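Local coordinates for protein glycosyl transferase family 8 (Streptococcus pneumoniae, PDB 5GVV) that transfers galactose from UDP-galactose to the terminal glucose of the serine-rich repeat protein PsrP already modified with GlcNAc and glucose, at residues I275-C280 / L299-F304; V281-S286 / V307-M312. One frame throughout, in Å; residues are numbered along the deposited sequence.

Contacts 1 and 2 follow one another along the same pair of neighbouring strands, 278-283 and 302-307, in a six-stranded parallel sheet. Their centres are about 19 Å apart: contact 1 holds the N-terminal starts of the two strands, contact 2 their C-terminal ends and the loops that leave them. Along the chain the segments alternate, 275-280 running straight into 281-286, then 299-304 and, after a short gap, 307-312, with helix 292-298 as the connection between the strands. Together they pair the two strands of the first beta-alpha-beta unit in the Rossmann-like C-terminal part of the protein. Both lie away from the UDP and manganese sites of the glycosyltransferase family 8 part.

Contact 1 (I275-C280 / L299-F304); sequences IFKLQC and LPEVHF
The F276 ring carries CB of H303 squarely over one face, 3.6 Å from the ring centroid and only 9° off its normal, a CH-pi contact. The carbonyl oxygens of P300 and E301 lie at its edge, with F276 CE1 3.5 Å from P300 O. The H303 ring, set obliquely to F276, has a water at its edge in plane, which ND1 shares with Q279 NE2. Q279 bends at chi2 (-82°), folding its amide back so that OE1 comes 3.3 Å from H303 CB; that oxygen is hydrogen-bonded to H305, and H303 NE2 to T326 OG1. On the other side of the sheet one face of the F304 ring takes CG1 of V302, and C280 SG touches the same CG1 at 3.6 Å. L347 of the next strand packs on both C280 and F304, and helix 292-298 packs on F304. The backbone bond from K277 N to E301 O (2.8 Å) joins the loops leading in, while H303 N to L278 O (3.0 Å) and C280 N to H303 O (2.9 Å) join the strands. This is parallel pairing of the two strands of a beta-alpha-beta unit, joined through helix 292-298, in a Rossmann-like sheet.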
loop_
_atom_site.group_PDB
_atom_site.type_symbol
_atom_site.label_atom_id
_atom_site.label_comp_id
_atom_site.label_asym_id
_atom_site.label_seq_id
_atom_site.Cartn_x
_atom_site.Cartn_y
_atom_site.Cartn_z
ATOM N N ILE A 275 3.735 -19.291 18.608
ATOM C CA ILE A 275 4.561 -18.301 19.281
ATOM C C ILE A 275 5.953 -18.885 19.464
ATOM O O ILE A 275 6.110 -20.102 19.585
ATOM C CB ILE A 275 3.948 -17.914 20.637
ATOM C CG1 ILE A 275 2.431 -17.768 20.485
ATOM C CG2 ILE A 275 4.586 -16.636 21.187
ATOM C CD1 ILE A 275 1.731 -17.183 21.690
ATOM N N PHE A 276 6.964 -18.025 19.456
ATOM C CA PHE A 276 8.338 -18.490 19.572
ATOM C C PHE A 276 8.653 -18.970 20.988
ATOM O O PHE A 276 8.168 -18.396 21.964
ATOM C CB PHE A 276 9.307 -17.395 19.118
ATOM C CG PHE A 276 9.221 -17.092 17.646
ATOM C CD1 PHE A 276 9.630 -18.037 16.712
ATOM C CD2 PHE A 276 8.733 -15.871 17.195
ATOM C CE1 PHE A 276 9.554 -17.774 15.356
ATOM C CE2 PHE A 276 8.653 -15.597 15.840
ATOM C CZ PHE A 276 9.064 -16.554 14.918
ATOM N N LYS A 277 9.452 -20.030 21.090
ATOM C CA LYS A 277 9.786 -20.620 22.381
ATOM C C LYS A 277 11.190 -20.226 22.818
ATOM O O LYS A 277 11.598 -20.499 23.951
ATOM C CB LYS A 277 9.653 -22.148 22.329
ATOM C CG LYS A 277 8.250 -22.626 21.988
ATOM C CD LYS A 277 7.206 -21.937 22.868
ATOM C CE LYS A 277 7.361 -22.322 24.338
ATOM N NZ LYS A 277 7.443 -21.122 25.220
ATOM N N LEU A 278 11.921 -19.570 21.921
ATOM C CA LEU A 278 13.305 -19.192 22.193
ATOM C C LEU A 278 13.759 -18.119 21.216
ATOM O O LEU A 278 13.295 -18.076 20.072
ATOM C CB LEU A 278 14.227 -20.412 22.076
ATOM C CG LEU A 278 15.602 -20.324 22.748
ATOM C CD1 LEU A 278 15.495 -20.539 24.251
ATOM C CD2 LEU A 278 16.571 -21.322 22.145
ATOM N N GLN A 279 14.665 -17.257 21.671
ATOM C CA GLN A 279 15.232 -16.204 20.831
ATOM C C GLN A 279 16.753 -16.349 20.752
ATOM O O GLN A 279 17.445 -16.288 21.774
ATOM C CB GLN A 279 14.861 -14.822 21.386
ATOM C CG GLN A 279 13.349 -14.594 21.550
ATOM C CD GLN A 279 12.653 -14.177 20.262
ATOM O OE1 GLN A 279 13.279 -13.650 19.341
ATOM N NE2 GLN A 279 11.345 -14.408 20.195
ATOM N N CYS A 280 17.272 -16.542 19.543
ATOM C CA CYS A 280 18.707 -16.751 19.354
ATOM C C CYS A 280 19.337 -15.595 18.589
ATOM O O CYS A 280 18.679 -14.958 17.760
ATOM C CB CYS A 280 18.968 -18.063 18.611
ATOM S SG CYS A 280 18.592 -19.540 19.574
ATOM N N LEU A 299 14.068 -25.607 13.143
ATOM C CA LEU A 299 13.588 -24.985 14.376
ATOM C C LEU A 299 12.643 -23.805 14.125
ATOM O O LEU A 299 12.978 -22.661 14.444
ATOM C CB LEU A 299 14.775 -24.540 15.241
ATOM C CG LEU A 299 15.673 -25.650 15.801
ATOM C CD1 LEU A 299 17.128 -25.196 15.947
ATOM C CD2 LEU A 299 15.142 -26.140 17.137
ATOM N N PRO A 300 11.443 -24.081 13.578
ATOM C CA PRO A 300 10.489 -23.005 13.269
ATOM C C PRO A 300 10.032 -22.264 14.520
ATOM O O PRO A 300 9.518 -21.148 14.424
ATOM C CB PRO A 300 9.300 -23.759 12.659
ATOM C CG PRO A 300 9.406 -25.150 13.212
ATOM C CD PRO A 300 10.881 -25.413 13.279
ATOM N N GLU A 301 10.215 -22.886 15.681
ATOM C CA GLU A 301 9.774 -22.294 16.937
ATOM C C GLU A 301 10.883 -21.484 17.615
ATOM O O GLU A 301 10.705 -20.979 18.725
ATOM C CB GLU A 301 9.258 -23.379 17.880
ATOM C CG GLU A 301 10.349 -24.229 18.519
ATOM C CD GLU A 301 10.722 -25.454 17.704
ATOM O OE1 GLU A 301 10.910 -25.337 16.476
ATOM O OE2 GLU A 301 10.834 -26.542 18.304
ATOM N N VAL A 302 12.029 -21.371 16.946
ATOM C CA VAL A 302 13.093 -20.481 17.397
ATOM C C VAL A 302 13.150 -19.274 16.469
ATOM O O VAL A 302 13.110 -19.424 15.244
ATOM C CB VAL A 302 14.461 -21.183 17.378
ATOM C CG1 VAL A 302 15.552 -20.221 17.787
ATOM C CG2 VAL A 302 14.454 -22.375 18.305
ATOM N N HIS A 303 13.225 -18.081 17.050
ATOM C CA HIS A 303 13.410 -16.861 16.272
ATOM C C HIS A 303 14.891 -16.503 16.268
ATOM O O HIS A 303 15.462 -16.149 17.311
ATOM C CB HIS A 303 12.575 -15.724 16.871
ATOM C CG HIS A 303 12.536 -14.481 16.035
ATOM N ND1 HIS A 303 11.763 -13.387 16.363
ATOM C CD2 HIS A 303 13.175 -14.155 14.885
ATOM C CE1 HIS A 303 11.927 -12.445 15.454
ATOM N NE2 HIS A 303 12.784 -12.882 14.549
ATOM N N PHE A 304 15.516 -16.608 15.099
ATOM C CA PHE A 304 16.935 -16.304 14.971
ATOM C C PHE A 304 17.127 -14.850 14.578
ATOM O O PHE A 304 16.437 -14.342 13.687
ATOM C CB PHE A 304 17.582 -17.178 13.896
ATOM C CG PHE A 304 17.459 -18.649 14.143
ATOM C CD1 PHE A 304 18.490 -19.350 14.758
ATOM C CD2 PHE A 304 16.330 -19.343 13.727
ATOM C CE1 PHE A 304 18.390 -20.724 14.970
ATOM C CE2 PHE A 304 16.217 -20.713 13.937
ATOM C CZ PHE A 304 17.250 -21.403 14.562
HETATM O O HOH W 1 9.723 -12.639 18.222
#

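Contact 2 (V281-S286 / V307-M312); sequences VNLTNS and VAYTNM
L283 pairs with V307 in a parallel bridge in which V307 makes both backbone bonds, its N donating to N282 O and its O accepting from T284 N, each at 2.9 Å, so that they straddle L283, after which the chains begin to part at T284 and A308. L283 does most of the side-chain work. With CG anti to the backbone N (chi1 168°), it sends CD1 over one face of the Y309 ring, offset toward the rim and 3.6 Å from CE1, while CD2 comes near the hydroxyl end. The leucine and tyrosine side chains cross at about a right angle, a CH-pi contact over the face rather than at the edge. The same CD1 meets V307 CG1 at 4.1 Å, and the other valine methyl, CG2, faces V281 CG2, so a row of branched side chains lines one side of the pair. Further out, the N285 amide lies across T310, ND2 3.4 Å from CG2. T284 turns its hydroxyl forward along its own chain, where OG1 donates to S286 O at 2.7 Å and ties together the chain just beyond the strand. A water donates to T284 O (2.8 Å); its apparent bonds to N285 ND2 and Y309 N are implausibly short and doubtful. On the far side of strand 278-283, strand 345-348 bonds to the V281 backbone, and the N282 amide gives its ND2 to L347 O and N350 OD1. Helix 333-342 covers V281 and V307 through I339, with L336 also on V307, P333 packs on Y309, and Y328 of the outermost strand 325-328 flanks V307 and bonds to the A308 backbone.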
loop_
_atom_site.group_PDB
_atom_site.type_symbol
_atom_site.label_atom_id
_atom_site.label_comp_id
_atom_site.label_asym_id
_atom_site.label_seq_id
_atom_site.Cartn_x
_atom_site.Cartn_y
_atom_site.Cartn_z
ATOM N N VAL A 281 20.609 -15.324 18.868
ATOM C CA VAL A 281 21.290 -14.210 18.222
ATOM C C VAL A 281 22.709 -14.574 17.793
ATOM O O VAL A 281 23.411 -15.344 18.469
ATOM C CB VAL A 281 21.289 -12.956 19.138
ATOM C CG1 VAL A 281 22.043 -13.238 20.419
ATOM C CG2 VAL A 281 21.875 -11.751 18.423
ATOM N N ASN A 282 23.117 -14.046 16.645
ATOM C CA ASN A 282 24.506 -14.131 16.212
ATOM C C ASN A 282 24.905 -12.832 15.536
ATOM O O ASN A 282 24.086 -12.199 14.872
ATOM C CB ASN A 282 24.723 -15.303 15.252
ATOM C CG ASN A 282 26.094 -15.268 14.593
ATOM O OD1 ASN A 282 26.228 -14.871 13.434
ATOM N ND2 ASN A 282 27.123 -15.665 15.337
ATOM N N LEU A 283 26.159 -12.433 15.721
ATOM C CA LEU A 283 26.709 -11.262 15.056
ATOM C C LEU A 283 27.776 -11.744 14.087
ATOM O O LEU A 283 28.750 -12.382 14.497
ATOM C CB LEU A 283 27.329 -10.313 16.089
ATOM C CG LEU A 283 28.198 -9.157 15.590
ATOM C CD1 LEU A 283 27.355 -8.039 14.999
ATOM C CD2 LEU A 283 29.070 -8.621 16.719
ATOM N N THR A 284 27.594 -11.455 12.804
ATOM C CA THR A 284 28.555 -11.877 11.791
ATOM C C THR A 284 29.046 -10.681 10.990
ATOM O O THR A 284 28.354 -9.668 10.890
ATOM C CB THR A 284 27.923 -12.888 10.813
ATOM O OG1 THR A 284 28.885 -13.273 9.820
ATOM C CG2 THR A 284 26.712 -12.275 10.115
ATOM N N ASN A 285 30.241 -10.786 10.424
ATOM C CA ASN A 285 30.665 -9.820 9.421
ATOM C C ASN A 285 30.825 -10.524 8.079
ATOM O O ASN A 285 31.054 -9.890 7.044
ATOM C CB ASN A 285 31.961 -9.119 9.835
ATOM C CG ASN A 285 32.136 -7.775 9.153
ATOM O OD1 ASN A 285 32.996 -7.609 8.286
ATOM N ND2 ASN A 285 31.304 -6.809 9.533
ATOM N N SER A 286 30.677 -11.847 8.109
ATOM C CA SER A 286 30.867 -12.681 6.925
ATOM C C SER A 286 29.545 -13.244 6.410
ATOM O O SER A 286 28.537 -13.226 7.115
ATOM C CB SER A 286 31.830 -13.825 7.242
ATOM O OG SER A 286 31.338 -14.637 8.300
ATOM N N VAL A 307 22.764 -10.451 12.990
ATOM C CA VAL A 307 23.115 -9.037 12.943
ATOM C C VAL A 307 24.459 -8.863 12.246
ATOM O O VAL A 307 25.339 -9.710 12.372
ATOM C CB VAL A 307 23.185 -8.463 14.372
ATOM C CG1 VAL A 307 23.422 -6.962 14.356
ATOM C CG2 VAL A 307 21.898 -8.781 15.124
ATOM N N ALA A 308 24.604 -7.781 11.485
ATOM C CA ALA A 308 25.889 -7.412 10.903
ATOM C C ALA A 308 26.031 -5.904 10.992
ATOM O O ALA A 308 25.030 -5.197 11.120
ATOM C CB ALA A 308 25.988 -7.873 9.457
ATOM N N TYR A 309 27.265 -5.414 10.929
ATOM C CA TYR A 309 27.529 -3.982 11.011
ATOM C C TYR A 309 27.705 -3.400 9.611
ATOM O O TYR A 309 28.075 -2.238 9.453
ATOM C CB TYR A 309 28.803 -3.719 11.827
ATOM C CG TYR A 309 28.701 -4.021 13.312
ATOM C CD1 TYR A 309 27.468 -4.148 13.941
ATOM C CD2 TYR A 309 29.849 -4.177 14.087
ATOM C CE1 TYR A 309 27.380 -4.421 15.302
ATOM C CE2 TYR A 309 29.771 -4.450 15.445
ATOM C CZ TYR A 309 28.536 -4.571 16.045
ATOM O OH TYR A 309 28.458 -4.838 17.398
ATOM N N THR A 310 27.430 -4.208 8.595
ATOM C CA THR A 310 27.721 -3.822 7.219
ATOM C C THR A 310 26.705 -4.444 6.270
ATOM O O THR A 310 25.767 -5.112 6.718
ATOM C CB THR A 310 29.146 -4.281 6.824
ATOM O OG1 THR A 310 29.396 -3.982 5.444
ATOM C CG2 THR A 310 29.290 -5.770 7.043
ATOM N N ASN A 311 26.884 -4.222 4.967
ATOM C CA ASN A 311 26.034 -4.856 3.959
ATOM C C ASN A 311 26.136 -6.375 4.043
ATOM O O ASN A 311 27.184 -6.905 4.407
ATOM C CB ASN A 311 26.429 -4.404 2.552
ATOM C CG ASN A 311 25.975 -2.996 2.240
ATOM O OD1 ASN A 311 24.862 -2.602 2.582
ATOM N ND2 ASN A 311 26.838 -2.227 1.588
HETATM N N MSE A 312 25.059 -7.075 3.700
HETATM C CA MSE A 312 25.060 -8.532 3.785
HETATM C C MSE A 312 25.008 -9.176 2.406
HETATM O O MSE A 312 24.430 -8.624 1.468
HETATM C CB MSE A 312 23.887 -9.032 4.632
HETATM C CG MSE A 312 24.037 -8.837 6.141
HETATM SE SE MSE A 312 22.390 -9.444 6.975
HETATM C CE MSE A 312 22.915 -9.439 8.851
HETATM O O HOH W 2 29.252 -6.989 10.777
HETATM O O HOH W 3 27.931 -9.366 6.563
#